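Local coordinates for A223 penton protein C-terminal domain-containing protein (Sulfolobus turreted icosahedral virus 1, PDB 6BO3), which forms part of the virus's turret and probably serves as a penton protein of the capsid, with two jelly-roll-like domains, at residues Y90-A95 with S127-E132; L48-G53 with K114-I119. The protein carries 1 engineered substitution. All coordinates share one frame; numbering follows the deposited sequence.

Interaction 1: Y90-A95 with S127-E132; sequences YNVPIA and SQISIE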
loop_
_atom_site.group_PDB
_atom_site.type_symbol
_atom_site.label_atom_id
_atom_site.label_comp_id
_atom_site.label_asym_id
_atom_site.label_seq_id
_atom_site.Cartn_x
_atom_site.Cartn_y
_atom_site.Cartn_z
ATOM N N TYR A 90 16.035 0.079 9.860
ATOM C CA TYR A 90 16.214 1.227 10.734
ATOM C C TYR A 90 17.627 1.260 11.319
ATOM O O TYR A 90 17.994 0.394 12.130
ATOM C CB TYR A 90 15.178 1.287 11.878
ATOM C CG TYR A 90 15.417 2.509 12.737
ATOM C CD1 TYR A 90 15.865 2.398 14.056
ATOM C CD2 TYR A 90 15.267 3.791 12.208
ATOM C CE1 TYR A 90 16.122 3.524 14.824
ATOM C CE2 TYR A 90 15.523 4.917 12.959
ATOM C CZ TYR A 90 15.950 4.782 14.270
ATOM O OH TYR A 90 16.199 5.899 15.017
ATOM N N ASN A 91 18.383 2.284 10.929
ATOM C CA ASN A 91 19.722 2.580 11.467
ATOM C C ASN A 91 20.631 1.346 11.317
ATOM O O ASN A 91 21.313 0.952 12.252
ATOM C CB ASN A 91 19.637 3.090 12.933
ATOM C CG ASN A 91 20.983 3.622 13.478
ATOM O OD1 ASN A 91 21.637 4.451 12.857
ATOM N ND2 ASN A 91 21.378 3.153 14.661
ATOM N N VAL A 92 20.650 0.744 10.124
ATOM C CA VAL A 92 21.370 -0.526 9.940
ATOM C C VAL A 92 22.763 -0.202 9.372
ATOM O O VAL A 92 22.861 0.409 8.302
ATOM C CB VAL A 92 20.587 -1.500 9.005
ATOM C CG1 VAL A 92 21.306 -2.826 8.847
ATOM C CG2 VAL A 92 19.151 -1.751 9.513
ATOM N N PRO A 93 23.839 -0.589 10.085
ATOM C CA PRO A 93 25.180 -0.321 9.581
ATOM C C PRO A 93 25.489 -1.324 8.477
ATOM O O PRO A 93 25.629 -2.516 8.729
ATOM C CB PRO A 93 26.074 -0.511 10.811
ATOM C CG PRO A 93 25.330 -1.456 11.694
ATOM C CD PRO A 93 23.874 -1.430 11.297
ATOM N N ILE A 94 25.515 -0.833 7.249
ATOM C CA ILE A 94 25.687 -1.668 6.071
ATOM C C ILE A 94 26.661 -0.897 5.221
ATOM O O ILE A 94 26.544 0.321 5.146
ATOM C CB ILE A 94 24.387 -1.791 5.244
ATOM C CG1 ILE A 94 23.275 -2.462 6.033
ATOM C CG2 ILE A 94 24.640 -2.565 3.957
ATOM C CD1 ILE A 94 21.925 -2.373 5.352
ATOM N N ALA A 95 27.615 -1.594 4.609
ATOM C CA ALA A 95 28.471 -0.993 3.590
ATOM C C ALA A 95 27.996 -1.280 2.161
ATOM O O ALA A 95 28.288 -0.504 1.266
ATOM C CB ALA A 95 29.904 -1.453 3.764
ATOM N N SER A 127 19.686 -0.963 15.987
ATOM C CA SER A 127 19.656 -1.216 14.544
ATOM C C SER A 127 18.686 -2.357 14.320
ATOM O O SER A 127 18.709 -3.339 15.041
ATOM C CB SER A 127 21.039 -1.592 14.018
ATOM O OG SER A 127 21.930 -0.542 14.288
ATOM N N GLN A 128 17.808 -2.235 13.340
ATOM C CA GLN A 128 16.764 -3.240 13.188
ATOM C C GLN A 128 16.401 -3.423 11.736
ATOM O O GLN A 128 16.564 -2.502 10.931
ATOM C CB GLN A 128 15.506 -2.864 13.979
ATOM C CG GLN A 128 15.705 -2.713 15.472
ATOM C CD GLN A 128 14.430 -2.316 16.189
ATOM O OE1 GLN A 128 13.767 -1.357 15.808
ATOM N NE2 GLN A 128 14.096 -3.038 17.240
ATOM N N ILE A 129 15.946 -4.631 11.413
ATOM C CA ILE A 129 15.268 -4.909 10.146
ATOM C C ILE A 129 13.924 -5.573 10.444
ATOM O O ILE A 129 13.703 -6.100 11.537
ATOM C CB ILE A 129 16.112 -5.754 9.138
ATOM C CG1 ILE A 129 16.475 -7.143 9.692
ATOM C CG2 ILE A 129 17.358 -4.988 8.703
ATOM C CD1 ILE A 129 17.139 -8.051 8.667
ATOM N N SER A 130 13.001 -5.483 9.496
ATOM C CA SER A 130 11.764 -6.240 9.584
ATOM C C SER A 130 11.341 -6.524 8.168
ATOM O O SER A 130 11.869 -5.941 7.231
ATOM C CB SER A 130 10.651 -5.505 10.364
ATOM O OG SER A 130 10.248 -4.314 9.710
ATOM N N ILE A 131 10.428 -7.462 8.017
ATOM C CA ILE A 131 9.952 -7.831 6.698
ATOM C C ILE A 131 8.441 -7.868 6.769
ATOM O O ILE A 131 7.877 -8.429 7.706
ATOM C CB ILE A 131 10.528 -9.185 6.238
ATOM C CG1 ILE A 131 12.031 -9.048 5.938
ATOM C CG2 ILE A 131 9.800 -9.685 4.994
ATOM C CD1 ILE A 131 12.757 -10.323 5.556
ATOM N N GLU A 132 7.779 -7.275 5.786
ATOM C CA GLU A 132 6.347 -7.476 5.667
ATOM C C GLU A 132 5.908 -7.679 4.216
ATOM O O GLU A 132 6.644 -7.359 3.275
ATOM C CB GLU A 132 5.590 -6.335 6.335
ATOM C CG GLU A 132 5.752 -4.965 5.699
ATOM C CD GLU A 132 4.737 -3.963 6.243
ATOM O OE1 GLU A 132 4.365 -4.078 7.432
ATOM O OE2 GLU A 132 4.301 -3.064 5.489
#

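Interaction 2: L48-G53 with K114-I119; sequences LLINEG and KLKGTI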
loop_
_atom_site.group_PDB
_atom_site.type_symbol
_atom_site.label_atom_id
_atom_site.label_comp_id
_atom_site.label_asym_id
_atom_site.label_seq_id
_atom_site.Cartn_x
_atom_site.Cartn_y
_atom_site.Cartn_z
ATOM N N LEU A 48 13.792 1.367 2.920
ATOM C CA LEU A 48 13.028 0.241 2.424
ATOM C C LEU A 48 13.680 -0.307 1.164
ATOM O O LEU A 48 14.220 0.447 0.354
ATOM C CB LEU A 48 11.576 0.649 2.068
ATOM C CG LEU A 48 10.625 1.358 3.055
ATOM C CD1 LEU A 48 9.414 1.946 2.328
ATOM C CD2 LEU A 48 10.170 0.410 4.138
ATOM N N LEU A 49 13.653 -1.619 1.046
ATOM C CA LEU A 49 13.957 -2.336 -0.181
ATOM C C LEU A 49 12.695 -3.127 -0.497
ATOM O O LEU A 49 12.300 -3.997 0.264
ATOM C CB LEU A 49 15.135 -3.272 0.004
ATOM C CG LEU A 49 15.608 -4.060 -1.228
ATOM C CD1 LEU A 49 17.023 -4.553 -0.954
ATOM C CD2 LEU A 49 14.698 -5.227 -1.566
ATOM N N ILE A 50 12.113 -2.836 -1.651
ATOM C CA ILE A 50 10.800 -3.317 -2.041
ATOM C C ILE A 50 10.915 -4.236 -3.232
ATOM O O ILE A 50 11.433 -3.839 -4.279
ATOM C CB ILE A 50 9.937 -2.104 -2.422
ATOM C CG1 ILE A 50 9.904 -1.127 -1.238
ATOM C CG2 ILE A 50 8.541 -2.542 -2.821
ATOM C CD1 ILE A 50 9.587 0.313 -1.570
ATOM N N ASN A 51 10.423 -5.458 -3.072
ATOM C CA ASN A 51 10.444 -6.449 -4.133
ATOM C C ASN A 51 9.127 -6.383 -4.892
ATOM O O ASN A 51 8.273 -7.235 -4.705
ATOM C CB ASN A 51 10.662 -7.850 -3.559
ATOM C CG ASN A 51 10.860 -8.885 -4.641
ATOM O OD1 ASN A 51 11.220 -8.538 -5.783
ATOM N ND2 ASN A 51 10.652 -10.154 -4.304
ATOM N N GLU A 52 8.986 -5.370 -5.746
ATOM C CA GLU A 52 7.727 -5.084 -6.438
ATOM C C GLU A 52 7.594 -5.924 -7.700
ATOM O O GLU A 52 7.962 -5.497 -8.801
ATOM C CB GLU A 52 7.647 -3.600 -6.780
ATOM C CG GLU A 52 6.350 -3.149 -7.433
ATOM C CD GLU A 52 6.395 -1.678 -7.760
ATOM O OE1 GLU A 52 5.714 -0.893 -7.069
ATOM O OE2 GLU A 52 7.142 -1.309 -8.688
ATOM N N GLY A 53 7.062 -7.124 -7.522
ATOM C CA GLY A 53 6.861 -8.046 -8.615
ATOM C C GLY A 53 6.966 -9.468 -8.138
ATOM O O GLY A 53 6.919 -9.743 -6.920
ATOM N N LYS A 114 12.990 -1.786 -5.576
ATOM C CA LYS A 114 13.127 -0.386 -5.187
ATOM C C LYS A 114 13.832 -0.237 -3.849
ATOM O O LYS A 114 13.449 -0.879 -2.850
ATOM C CB LYS A 114 11.775 0.330 -5.099
ATOM C CG LYS A 114 10.839 0.148 -6.272
ATOM C CD LYS A 114 9.405 0.390 -5.813
ATOM C CE LYS A 114 8.630 1.293 -6.746
ATOM N NZ LYS A 114 7.569 2.005 -5.983
ATOM N N LEU A 115 14.854 0.619 -3.858
ATOM C CA LEU A 115 15.613 1.015 -2.679
ATOM C C LEU A 115 15.388 2.509 -2.425
ATOM O O LEU A 115 15.708 3.381 -3.263
ATOM C CB LEU A 115 17.103 0.717 -2.854
ATOM C CG LEU A 115 17.938 0.878 -1.590
ATOM C CD1 LEU A 115 17.486 -0.165 -0.592
ATOM C CD2 LEU A 115 19.428 0.759 -1.901
ATOM N N LYS A 116 14.804 2.792 -1.265
ATOM C CA LYS A 116 14.438 4.140 -0.887
ATOM C C LYS A 116 14.791 4.353 0.578
ATOM O O LYS A 116 14.414 3.542 1.429
ATOM C CB LYS A 116 12.925 4.372 -1.012
ATOM C CG LYS A 116 12.302 4.157 -2.364
ATOM C CD LYS A 116 10.837 4.529 -2.269
ATOM C CE LYS A 116 10.101 4.287 -3.566
ATOM N NZ LYS A 116 9.119 5.375 -3.796
ATOM N N GLY A 117 15.492 5.440 0.875
ATOM C CA GLY A 117 15.795 5.770 2.255
ATOM C C GLY A 117 16.874 6.815 2.380
ATOM O O GLY A 117 17.108 7.602 1.462
ATOM N N THR A 118 17.549 6.788 3.523
ATOM C CA THR A 118 18.550 7.772 3.871
ATOM C C THR A 118 19.799 7.039 4.323
ATOM O O THR A 118 19.715 6.031 5.015
ATOM C CB THR A 118 18.065 8.700 5.012
ATOM O OG1 THR A 118 17.745 7.932 6.178
ATOM C CG2 THR A 118 16.824 9.486 4.589
ATOM N N ILE A 119 20.955 7.519 3.893
ATOM C CA ILE A 119 22.230 7.089 4.459
ATOM C C ILE A 119 22.687 8.161 5.423
ATOM O O ILE A 119 22.700 9.340 5.086
ATOM C CB ILE A 119 23.308 6.882 3.375
ATOM C CG1 ILE A 119 22.827 5.863 2.349
ATOM C CG2 ILE A 119 24.632 6.428 4.005
ATOM C CD1 ILE A 119 23.654 5.869 1.076
#

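Interaction 1: Y90-A95 with S127-E132
Tyr-90 and Gln-128 face each other as an antiparallel hydrogen-bonded pair, joined by two backbone bonds: Tyr-90 N gives to Gln-128 O at 2.8 Å, almost straight at 171°, and Gln-128 N returns a bond to Tyr-90 O at 2.9 Å. This is the only beta bridge between the two segments: beyond it the chain turns a corner at Tyr-90 and Asn-91, while in the other direction the pairing runs on to Ser-130 and Lys-88. Asn-91 takes a left-handed conformation and forms, with Val-92, a G1 beta bulge opposite Phe-45 of strand 44-53.

Past the corner a side chain replaces the backbone partner. The hydroxyl OG of Ser-127 donates to Asn-91 O over 2.6 Å, a short bond whose donor lies tilted from the carbonyl plane. The torsion chi1 of -59° sets this OG beside its own backbone N, and from there it also lies 3.7 Å from Pro-93 CD. Asn-91 turns its own amide to other partners: OD1 accepts from Phe-123 N and Ser-44 OG, and ND2 makes a weak bond to Val-125 O.

Apolar contact is made by Val-92, whose CG2 branch, anti to the carbonyl carbon, meets CG2 of Ile-129 at 3.8 Å, the two side chains crossing at about a right angle. Separately, the same Val-92 CG2 comes unusually close to the polar Gln-128 O, at 3.0 Å.

The contact lies at the surface and attaches strand 128-133 to the edge of the sheet beyond strand 85-93. Ile-129 leans on Ile-79 of strand 78-81 in the other sheet of the same domain, and Val-92 bonds back to Phe-45 of strand 44-53.

Interaction 2: L48-G53 with K114-I119
Two inner strands of a five-stranded antiparallel sheet, the central 44-53 and its neighbour 111-120, meet where Leu-48, Leu-49 and Ile-50 pair with Lys-116, Leu-115 and Lys-114. The axes of segments 48-53 and 114-119 approach to 4.6 Å, with N-to-C directions 157° apart. Leu-48 N reaches Lys-116 O at 2.7 Å and Ile-50 N reaches Lys-114 O at the same distance, and each pair is closed by a return bond. Between them lies the non-hydrogen-bonded pair Leu-49 and Leu-115, where the CA of Leu-49 approaches Lys-114 O to 3.1 Å in a CA-H...O contact.

In the jelly roll suggested by the strand order, this sheet packs against a second, and the two faces differ accordingly. Leu-49 and Leu-115 occupy the inner face: CD1 of Leu-115 rests 3.9 Å from Leu-49 CB, while Leu-49 also touches Ile-57 and Val-59 of the facing strand 57-62.

The other face carries Leu-48, Ile-50, Lys-114 and Lys-116. CB of Ile-50 lies 4.1 Å from CB of Lys-114, whose chain then bends at chi3 (133°) and runs across the end of Glu-52. There Lys-114 CE is 3.6 Å from Glu-52 OE2, and Lys-114 NZ makes a long salt bridge of 3.6 Å to Glu-52 OE1. Glu-52, centre of an inverse gamma turn, has its stronger polar partner in Asn-112, whose ND2 bonds OE2.

In the fold
Both interactions belong to one five-stranded sheet. Interaction 2 joins inner strands 44-53 and 111-120; strand 85-93, on the other side of 44-53, carries interaction 1, which fastens the edge strand 128-133. Their centres are 12 Å apart and their nearest atoms about 7 Å, without touching. Interaction 2 is partly buried: three regular backbone pairs, Leu-49 and Leu-115 directed into the sandwich, and a lysine-glutamate charge pair on the other face. Interaction 1 lies at the surface, with a single backbone pair at a bulged corner, and relies on a serine hydroxyl and one valine branch. Strand 128-133 is the next strand after 111-120, linking the two sites by sequence as well.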